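Local coordinates for protein regulator of chromosome condensation (Saccharomyces cerevisiae, PDB 3OF7) that promotes exchange of GDP for GTP on the Ran-type GTPases Gsp1 and Gsp2, binds chromatin and controls RNA metabolism and nuclear transport, at residues 208-219 / 259-269; 374-382 / 391-399. All blocks are in the same frame, centred on the assembly; numbering follows the deposited sequence.

Interaction 1: 208-219 / 259-269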
loop_
_atom_site.group_PDB
_atom_site.type_symbol
_atom_site.label_atom_id
_atom_site.label_comp_id
_atom_site.label_asym_id
_atom_site.label_seq_id
_atom_site.Cartn_x
_atom_site.Cartn_y
_atom_site.Cartn_z
ATOM N N GLN A 208 -2.060 -5.979 -12.917
ATOM C CA GLN A 208 -2.001 -5.207 -11.672
ATOM C C GLN A 208 -1.978 -6.085 -10.425
ATOM O O GLN A 208 -2.603 -7.152 -10.391
ATOM C CB GLN A 208 -3.172 -4.231 -11.578
ATOM C CG GLN A 208 -2.954 -3.121 -10.545
ATOM C CD GLN A 208 -4.216 -2.388 -10.162
ATOM O OE1 GLN A 208 -5.326 -2.759 -10.558
ATOM N NE2 GLN A 208 -4.055 -1.333 -9.376
ATOM N N LEU A 209 -1.267 -5.607 -9.406
ATOM C CA LEU A 209 -1.192 -6.281 -8.107
ATOM C C LEU A 209 -1.857 -5.434 -7.029
ATOM O O LEU A 209 -1.899 -4.205 -7.147
ATOM C CB LEU A 209 0.268 -6.536 -7.723
ATOM C CG LEU A 209 1.227 -7.092 -8.779
ATOM C CD1 LEU A 209 2.655 -7.124 -8.251
ATOM C CD2 LEU A 209 0.813 -8.498 -9.224
ATOM N N ALA A 210 -2.378 -6.083 -5.988
ATOM C CA ALA A 210 -2.834 -5.360 -4.784
ATOM C C ALA A 210 -2.516 -6.176 -3.524
ATOM O O ALA A 210 -3.211 -7.158 -3.233
ATOM C CB ALA A 210 -4.332 -5.043 -4.866
ATOM N N PRO A 211 -1.453 -5.787 -2.786
ATOM C CA PRO A 211 -1.054 -6.521 -1.586
ATOM C C PRO A 211 -1.874 -6.177 -0.348
ATOM O O PRO A 211 -2.231 -5.018 -0.126
ATOM C CB PRO A 211 0.398 -6.088 -1.371
ATOM C CG PRO A 211 0.480 -4.717 -1.978
ATOM C CD PRO A 211 -0.489 -4.721 -3.135
ATOM N N GLY A 212 -2.184 -7.192 0.448
ATOM C CA GLY A 212 -2.786 -6.956 1.758
ATOM C C GLY A 212 -1.772 -7.217 2.848
ATOM O O GLY A 212 -0.576 -7.003 2.657
ATOM N N LYS A 213 -2.249 -7.707 3.989
ATOM C CA LYS A 213 -1.370 -8.083 5.095
ATOM C C LYS A 213 -0.776 -9.473 4.869
ATOM O O LYS A 213 0.436 -9.653 4.930
ATOM C CB LYS A 213 -2.128 -8.046 6.424
ATOM C CG LYS A 213 -1.322 -8.529 7.626
ATOM C CD LYS A 213 -2.213 -8.683 8.856
ATOM C CE LYS A 213 -1.411 -9.154 10.059
ATOM N NZ LYS A 213 -0.530 -8.087 10.617
ATOM N N ASP A 214 -1.639 -10.455 4.625
ATOM C CA ASP A 214 -1.185 -11.827 4.367
ATOM C C ASP A 214 -1.958 -12.481 3.219
ATOM O O ASP A 214 -2.255 -13.685 3.237
ATOM C CB ASP A 214 -1.228 -12.676 5.649
ATOM C CG ASP A 214 -0.026 -12.432 6.552
ATOM O OD1 ASP A 214 1.123 -12.648 6.108
ATOM O OD2 ASP A 214 -0.239 -12.041 7.726
ATOM N N HIS A 215 -2.275 -11.661 2.225
ATOM C CA HIS A 215 -2.850 -12.111 0.972
ATOM C C HIS A 215 -2.452 -11.098 -0.088
ATOM O O HIS A 215 -2.064 -9.966 0.231
ATOM C CB HIS A 215 -4.379 -12.159 1.059
ATOM C CG HIS A 215 -5.008 -10.806 1.135
ATOM N ND1 HIS A 215 -5.472 -10.134 0.022
ATOM C CD2 HIS A 215 -5.207 -9.977 2.185
ATOM C CE1 HIS A 215 -5.948 -8.959 0.388
ATOM N NE2 HIS A 215 -5.798 -8.840 1.696
ATOM N N ILE A 216 -2.581 -11.495 -1.345
ATOM C CA ILE A 216 -2.346 -10.594 -2.456
ATOM C C ILE A 216 -3.414 -10.856 -3.522
ATOM O O ILE A 216 -3.841 -12.006 -3.723
ATOM C CB ILE A 216 -0.875 -10.724 -2.988
ATOM C CG1 ILE A 216 -0.610 -9.756 -4.160
ATOM C CG2 ILE A 216 -0.544 -12.190 -3.339
ATOM C CD1 ILE A 216 0.866 -9.666 -4.558
ATOM N N LEU A 217 -3.866 -9.781 -4.163
ATOM C CA LEU A 217 -4.814 -9.853 -5.272
ATOM C C LEU A 217 -4.079 -9.597 -6.586
ATOM O O LEU A 217 -3.091 -8.868 -6.608
ATOM C CB LEU A 217 -5.917 -8.814 -5.100
ATOM C CG LEU A 217 -6.743 -8.786 -3.808
ATOM C CD1 LEU A 217 -7.758 -7.700 -3.911
ATOM C CD2 LEU A 217 -7.434 -10.129 -3.583
ATOM N N PHE A 218 -4.562 -10.221 -7.661
ATOM C CA PHE A 218 -4.039 -10.020 -9.019
ATOM C C PHE A 218 -5.215 -9.695 -9.935
ATOM O O PHE A 218 -6.328 -10.210 -9.743
ATOM C CB PHE A 218 -3.346 -11.281 -9.576
ATOM C CG PHE A 218 -2.236 -11.837 -8.715
ATOM C CD1 PHE A 218 -0.913 -11.467 -8.935
ATOM C CD2 PHE A 218 -2.510 -12.764 -7.709
ATOM C CE1 PHE A 218 0.127 -11.992 -8.160
ATOM C CE2 PHE A 218 -1.480 -13.290 -6.915
ATOM C CZ PHE A 218 -0.158 -12.902 -7.141
ATOM N N LEU A 219 -4.964 -8.844 -10.931
ATOM C CA LEU A 219 -5.954 -8.514 -11.959
ATOM C C LEU A 219 -5.375 -8.875 -13.322
ATOM O O LEU A 219 -4.198 -8.611 -13.588
ATOM C CB LEU A 219 -6.291 -7.019 -11.926
ATOM C CG LEU A 219 -7.328 -6.463 -12.912
ATOM C CD1 LEU A 219 -8.713 -7.110 -12.725
ATOM C CD2 LEU A 219 -7.432 -4.941 -12.732
ATOM N N VAL A 259 -13.376 -6.203 -13.926
ATOM C CA VAL A 259 -12.711 -5.241 -13.044
ATOM C C VAL A 259 -11.562 -4.527 -13.760
ATOM O O VAL A 259 -10.813 -5.154 -14.494
ATOM C CB VAL A 259 -12.199 -5.953 -11.765
ATOM C CG1 VAL A 259 -11.360 -4.998 -10.892
ATOM C CG2 VAL A 259 -13.379 -6.499 -10.972
ATOM N N LYS A 260 -11.433 -3.215 -13.545
ATOM C CA LYS A 260 -10.349 -2.450 -14.167
ATOM C C LYS A 260 -9.297 -1.967 -13.169
ATOM O O LYS A 260 -8.223 -1.513 -13.564
ATOM C CB LYS A 260 -10.890 -1.279 -15.001
ATOM C CG LYS A 260 -11.667 -0.210 -14.240
ATOM C CD LYS A 260 -11.677 1.088 -15.046
ATOM C CE LYS A 260 -12.461 2.185 -14.354
ATOM N NZ LYS A 260 -13.920 1.947 -14.453
ATOM N N TYR A 261 -9.603 -2.068 -11.879
ATOM C CA TYR A 261 -8.678 -1.615 -10.848
ATOM C C TYR A 261 -8.919 -2.365 -9.549
ATOM O O TYR A 261 -10.060 -2.530 -9.121
ATOM C CB TYR A 261 -8.832 -0.106 -10.631
ATOM C CG TYR A 261 -8.037 0.471 -9.470
ATOM C CD1 TYR A 261 -6.684 0.785 -9.610
ATOM C CD2 TYR A 261 -8.650 0.723 -8.241
ATOM C CE1 TYR A 261 -5.950 1.329 -8.540
ATOM C CE2 TYR A 261 -7.935 1.262 -7.168
ATOM C CZ TYR A 261 -6.584 1.567 -7.329
ATOM O OH TYR A 261 -5.880 2.094 -6.273
ATOM N N ILE A 262 -7.836 -2.801 -8.921
ATOM C CA ILE A 262 -7.925 -3.460 -7.613
ATOM C C ILE A 262 -7.072 -2.720 -6.581
ATOM O O ILE A 262 -6.045 -2.126 -6.916
ATOM C CB ILE A 262 -7.523 -4.953 -7.675
ATOM C CG1 ILE A 262 -6.172 -5.134 -8.371
ATOM C CG2 ILE A 262 -8.617 -5.794 -8.378
ATOM C CD1 ILE A 262 -5.542 -6.511 -8.163
ATOM N N ALA A 263 -7.512 -2.758 -5.329
ATOM C CA ALA A 263 -6.741 -2.212 -4.220
ATOM C C ALA A 263 -7.070 -3.055 -3.010
ATOM O O ALA A 263 -8.130 -3.691 -2.968
ATOM C CB ALA A 263 -7.102 -0.752 -3.972
ATOM N N SER A 264 -6.176 -3.056 -2.025
ATOM C CA SER A 264 -6.367 -3.885 -0.847
ATOM C C SER A 264 -5.912 -3.169 0.417
ATOM O O SER A 264 -4.876 -2.497 0.414
ATOM C CB SER A 264 -5.602 -5.201 -1.016
ATOM O OG SER A 264 -5.929 -6.103 0.024
ATOM N N GLY A 265 -6.714 -3.285 1.473
ATOM C CA GLY A 265 -6.251 -3.023 2.835
ATOM C C GLY A 265 -5.625 -4.296 3.392
ATOM O O GLY A 265 -5.299 -5.222 2.633
ATOM N N GLU A 266 -5.456 -4.362 4.711
ATOM C CA GLU A 266 -4.798 -5.518 5.309
ATOM C C GLU A 266 -5.613 -6.802 5.115
ATOM O O GLU A 266 -5.092 -7.806 4.614
ATOM C CB GLU A 266 -4.479 -5.262 6.784
ATOM C CG GLU A 266 -3.388 -4.209 6.942
ATOM C CD GLU A 266 -2.748 -4.178 8.318
ATOM O OE1 GLU A 266 -3.075 -5.022 9.183
ATOM O OE2 GLU A 266 -1.894 -3.292 8.528
ATOM N N ASN A 267 -6.885 -6.743 5.490
ATOM C CA ASN A 267 -7.776 -7.905 5.439
ATOM C C ASN A 267 -9.101 -7.605 4.729
ATOM O O ASN A 267 -10.076 -8.357 4.856
ATOM C CB ASN A 267 -8.037 -8.417 6.862
ATOM C CG ASN A 267 -6.774 -8.879 7.553
ATOM O OD1 ASN A 267 -5.992 -9.661 7.002
ATOM N ND2 ASN A 267 -6.560 -8.392 8.775
ATOM N N HIS A 268 -9.135 -6.497 3.993
ATOM C CA HIS A 268 -10.293 -6.148 3.169
ATOM C C HIS A 268 -9.809 -5.621 1.829
ATOM O O HIS A 268 -8.645 -5.213 1.700
ATOM C CB HIS A 268 -11.211 -5.139 3.869
ATOM C CG HIS A 268 -10.565 -3.817 4.155
ATOM N ND1 HIS A 268 -10.986 -2.641 3.568
ATOM C CD2 HIS A 268 -9.544 -3.482 4.978
ATOM C CE1 HIS A 268 -10.246 -1.640 4.013
ATOM N NE2 HIS A 268 -9.365 -2.124 4.870
ATOM N N CYS A 269 -10.696 -5.621 0.839
ATOM C CA CYS A 269 -10.281 -5.434 -0.544
ATOM C C CYS A 269 -11.275 -4.597 -1.327
ATOM O O CYS A 269 -12.439 -4.483 -0.947
ATOM C CB CYS A 269 -10.136 -6.797 -1.224
ATOM S SG CYS A 269 -9.124 -7.982 -0.324
HETATM O O HOH W 1 -3.526 -1.982 -5.831
HETATM O O HOH W 2 -2.080 -2.447 -0.881
HETATM O O HOH W 3 -1.360 -5.210 11.275
#
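I262 reaches from strand 261-264 into the hairpin formed by strands 208-211 and 215-219, where Q208, A210, L217 and L219 receive it. Its CB carries CG1 in the crowded position between backbone N and carbonyl carbon (chi1 51°). CG1 then passes Q208 OE1 at 3.3 Å, and CD1 ends among A210 CB, L217 CB and L219 CB, the first 3.8 Å away. The backbone N of I262 donates to Q208 OE1 (3.0 Å, 165° at the hydrogen), approaching 32° out of the carbonyl plane; the extended Q208 chain carries the amide there, and the bond from NE2 to Y23 OH helps fix its rotation. Nearby, L219 CD1 lies 3.8 Å from V259 CB, and L217 CD1 rests on C269 CB at 3.7 Å. At the far end K213 N donates to E266 O (2.9 Å), in the carbonyl plane on a lone pair. Water links K213 NZ to E266 OE1, whose direct separation is 4.2 Å; these side chains find stronger partners in D157 and S386, respectively. Strands 208-211 and 261-264 run roughly parallel, bridged by a water bonded to L209 O and I262 O. The contact packs the inner hairpin of one RCC1 beta-propeller blade on the first strands of the next, across RCC1 repeats 3 and 4, whose limits do not match the blades; strand 225-229 lies beside L217 and V259, strand 150-155 beside Q208 and L209.

Interaction 2: 374-382 / 391-399; sequences NNVPKFKSV and AVAQNGIAY
F379 and P377 bring their rings against A391 and Y399, the apolar first shell. A391 CB sits over one face of the F379 ring, 3.7 Å from its centroid, while P377 O lies over the opposite face. The F379 edge points toward the Y399 face in an offset edge-to-face pair (planes at 69°), and P377 CG makes a CH-pi contact over the Y399 ring, 3.9 Å from its centroid. F379 CG stands anti to the carbonyl carbon (chi1 -62°), carrying its ring back across A391. Backbone bonds fix this register: K380 N donates to V392 O (2.8 Å), V392 N to S381 O (2.9 Å) and Q394 N to K378 O (2.9 Å). Between F379 and S381 the pairing slips by one, a beta bulge. Farther out, K378 CB packs on the Q394 amide, 3.6 Å from Q394 CD, and K378 NZ salt-bridges D333. A type I turn (A393 to G396), at the boundary of RCC1 repeats 6 and 7, brings Y399 round to P377. Hairpin 379-384/388-393 and strand 398-402 begin a four-stranded propeller blade, flanked by strand 324-329 at F379 and V382, strand 432-439 at V392 and helix 453-464 at I397 and Y399.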
loop_
_atom_site.group_PDB
_atom_site.type_symbol
_atom_site.label_atom_id
_atom_site.label_comp_id
_atom_site.label_asym_id
_atom_site.label_seq_id
_atom_site.Cartn_x
_atom_site.Cartn_y
_atom_site.Cartn_z
ATOM N N ASN A 374 -12.898 17.625 4.336
ATOM C CA ASN A 374 -13.010 19.051 4.066
ATOM C C ASN A 374 -11.821 19.799 4.625
ATOM O O ASN A 374 -11.086 19.264 5.461
ATOM C CB ASN A 374 -14.321 19.590 4.639
ATOM C CG ASN A 374 -15.535 19.054 3.905
ATOM O OD1 ASN A 374 -16.468 18.539 4.519
ATOM N ND2 ASN A 374 -15.522 19.161 2.579
ATOM N N ASN A 375 -11.627 21.031 4.156
ATOM C CA ASN A 375 -10.516 21.868 4.612
ATOM C C ASN A 375 -9.157 21.190 4.389
ATOM O O ASN A 375 -8.282 21.193 5.262
ATOM C CB ASN A 375 -10.719 22.292 6.076
ATOM C CG ASN A 375 -12.078 22.942 6.314
ATOM O OD1 ASN A 375 -12.825 22.533 7.203
ATOM N ND2 ASN A 375 -12.407 23.951 5.509
ATOM N N VAL A 376 -9.010 20.591 3.209
ATOM C CA VAL A 376 -7.759 19.965 2.784
ATOM C C VAL A 376 -7.467 20.408 1.358
ATOM O O VAL A 376 -8.388 20.785 0.629
ATOM C CB VAL A 376 -7.836 18.407 2.826
ATOM C CG1 VAL A 376 -7.919 17.897 4.267
ATOM C CG2 VAL A 376 -9.011 17.881 1.991
ATOM N N PRO A 377 -6.187 20.358 0.941
ATOM C CA PRO A 377 -5.901 20.555 -0.473
ATOM C C PRO A 377 -6.449 19.405 -1.319
ATOM O O PRO A 377 -6.832 18.354 -0.784
ATOM C CB PRO A 377 -4.365 20.536 -0.525
ATOM C CG PRO A 377 -3.951 19.788 0.684
ATOM C CD PRO A 377 -4.962 20.113 1.728
ATOM N N LYS A 378 -6.483 19.616 -2.631
ATOM C CA LYS A 378 -6.735 18.541 -3.580
ATOM C C LYS A 378 -5.538 17.597 -3.579
ATOM O O LYS A 378 -4.384 18.049 -3.580
ATOM C CB LYS A 378 -6.975 19.113 -4.983
ATOM C CG LYS A 378 -8.181 20.047 -5.079
ATOM C CD LYS A 378 -9.496 19.272 -5.145
ATOM C CE LYS A 378 -10.711 20.205 -5.086
ATOM N NZ LYS A 378 -11.947 19.547 -5.609
ATOM N N PHE A 379 -5.808 16.292 -3.545
ATOM C CA PHE A 379 -4.731 15.295 -3.531
ATOM C C PHE A 379 -4.588 14.575 -4.861
ATOM O O PHE A 379 -5.569 14.356 -5.559
ATOM C CB PHE A 379 -4.930 14.265 -2.417
ATOM C CG PHE A 379 -4.915 14.854 -1.032
ATOM C CD1 PHE A 379 -6.051 14.805 -0.232
ATOM C CD2 PHE A 379 -3.761 15.453 -0.526
ATOM C CE1 PHE A 379 -6.041 15.349 1.068
ATOM C CE2 PHE A 379 -3.740 15.992 0.764
ATOM C CZ PHE A 379 -4.883 15.938 1.559
ATOM N N LYS A 380 -3.361 14.183 -5.186
ATOM C CA LYS A 380 -3.105 13.435 -6.411
ATOM C C LYS A 380 -2.748 11.957 -6.179
ATOM O O LYS A 380 -2.892 11.142 -7.081
ATOM C CB LYS A 380 -2.074 14.149 -7.303
ATOM C CG LYS A 380 -0.702 14.368 -6.672
ATOM C CD LYS A 380 0.257 14.981 -7.691
ATOM C CE LYS A 380 1.663 15.101 -7.141
ATOM N NZ LYS A 380 2.670 15.415 -8.230
ATOM N N SER A 381 -2.279 11.620 -4.975
ATOM C CA SER A 381 -2.051 10.220 -4.589
ATOM C C SER A 381 -2.189 10.061 -3.079
ATOM O O SER A 381 -2.111 11.035 -2.334
ATOM C CB SER A 381 -0.674 9.710 -5.050
ATOM O OG SER A 381 0.384 10.320 -4.315
ATOM N N VAL A 382 -2.397 8.827 -2.637
ATOM C CA VAL A 382 -2.612 8.539 -1.222
ATOM C C VAL A 382 -2.014 7.168 -0.893
ATOM O O VAL A 382 -1.966 6.287 -1.748
ATOM C CB VAL A 382 -4.132 8.631 -0.871
ATOM C CG1 VAL A 382 -4.963 7.598 -1.649
ATOM C CG2 VAL A 382 -4.383 8.526 0.631
ATOM N N ALA A 391 -0.943 11.481 2.229
ATOM C CA ALA A 391 -1.466 11.898 0.925
ATOM C C ALA A 391 -0.590 12.998 0.323
ATOM O O ALA A 391 0.049 13.763 1.051
ATOM C CB ALA A 391 -2.910 12.374 1.056
ATOM N N VAL A 392 -0.561 13.073 -1.004
ATOM C CA VAL A 392 0.258 14.080 -1.685
ATOM C C VAL A 392 -0.645 15.078 -2.382
ATOM O O VAL A 392 -1.448 14.702 -3.241
ATOM C CB VAL A 392 1.221 13.448 -2.708
ATOM C CG1 VAL A 392 2.106 14.533 -3.344
ATOM C CG2 VAL A 392 2.083 12.404 -2.039
ATOM N N ALA A 393 -0.524 16.346 -1.995
ATOM C CA ALA A 393 -1.306 17.411 -2.613
ATOM C C ALA A 393 -0.898 17.584 -4.067
ATOM O O ALA A 393 0.184 17.174 -4.461
ATOM C CB ALA A 393 -1.127 18.733 -1.848
ATOM N N GLN A 394 -1.752 18.219 -4.863
ATOM C CA GLN A 394 -1.423 18.439 -6.273
ATOM C C GLN A 394 -0.074 19.155 -6.437
ATOM O O GLN A 394 0.666 18.866 -7.377
ATOM C CB GLN A 394 -2.550 19.189 -6.991
ATOM C CG GLN A 394 -3.809 18.346 -7.218
ATOM C CD GLN A 394 -4.933 19.118 -7.899
ATOM O OE1 GLN A 394 -4.949 20.351 -7.904
ATOM N NE2 GLN A 394 -5.884 18.389 -8.470
ATOM N N ASN A 395 0.260 20.039 -5.495
ATOM C CA ASN A 395 1.512 20.814 -5.561
ATOM C C ASN A 395 2.780 20.096 -5.054
ATOM O O ASN A 395 3.856 20.694 -5.009
ATOM C CB ASN A 395 1.341 22.208 -4.914
ATOM C CG ASN A 395 1.272 22.171 -3.382
ATOM O OD1 ASN A 395 1.142 21.111 -2.761
ATOM N ND2 ASN A 395 1.354 23.347 -2.769
ATOM N N GLY A 396 2.647 18.825 -4.671
ATOM C CA GLY A 396 3.807 18.004 -4.297
ATOM C C GLY A 396 4.229 18.080 -2.840
ATOM O O GLY A 396 5.353 17.713 -2.491
ATOM N N ILE A 397 3.332 18.570 -1.995
ATOM C CA ILE A 397 3.561 18.623 -0.558
ATOM C C ILE A 397 2.776 17.456 0.041
ATOM O O ILE A 397 1.611 17.258 -0.305
ATOM C CB ILE A 397 3.109 19.987 0.038
ATOM C CG1 ILE A 397 4.012 21.117 -0.502
ATOM C CG2 ILE A 397 3.141 19.962 1.575
ATOM C CD1 ILE A 397 3.727 22.498 0.078
ATOM N N ALA A 398 3.434 16.685 0.902
ATOM C CA ALA A 398 2.813 15.540 1.578
ATOM C C ALA A 398 2.097 15.928 2.878
ATOM O O ALA A 398 2.527 16.841 3.601
ATOM C CB ALA A 398 3.855 14.445 1.836
ATOM N N TYR A 399 1.000 15.220 3.160
ATOM C CA TYR A 399 0.142 15.459 4.324
ATOM C C TYR A 399 -0.112 14.129 4.999
ATOM O O TYR A 399 -0.403 13.142 4.328
ATOM C CB TYR A 399 -1.201 16.070 3.904
ATOM C CG TYR A 399 -1.090 17.508 3.436
ATOM C CD1 TYR A 399 -0.476 17.813 2.223
ATOM C CD2 TYR A 399 -1.594 18.561 4.210
ATOM C CE1 TYR A 399 -0.356 19.125 1.785
ATOM C CE2 TYR A 399 -1.481 19.887 3.779
ATOM C CZ TYR A 399 -0.858 20.155 2.566
ATOM O OH TYR A 399 -0.733 21.448 2.119
HETATM O O HOH W 4 -5.821 15.688 -8.651
#

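Overall arrangement
Interaction 1 joins two propeller blades; interaction 2 lies within one four-stranded blade, pairing its first strand with the second and packing the first strand and its lead-in on Y399 of the third. Interaction 1 is buried, its centre about 9 Å from that of the chain; interaction 2 is partly buried, its centre about 17 Å from it, with K378 and Q394 exposed. Between blades, aliphatic side chains interlock and waters bridge strands not paired; within the blade, antiparallel backbone bonds set the register and the rings of P377, F379 and Y399 pack beside the start of the first strand. Centres 23 Å apart, they do not touch, though E266 bonds to S386, between the segments of interaction 2.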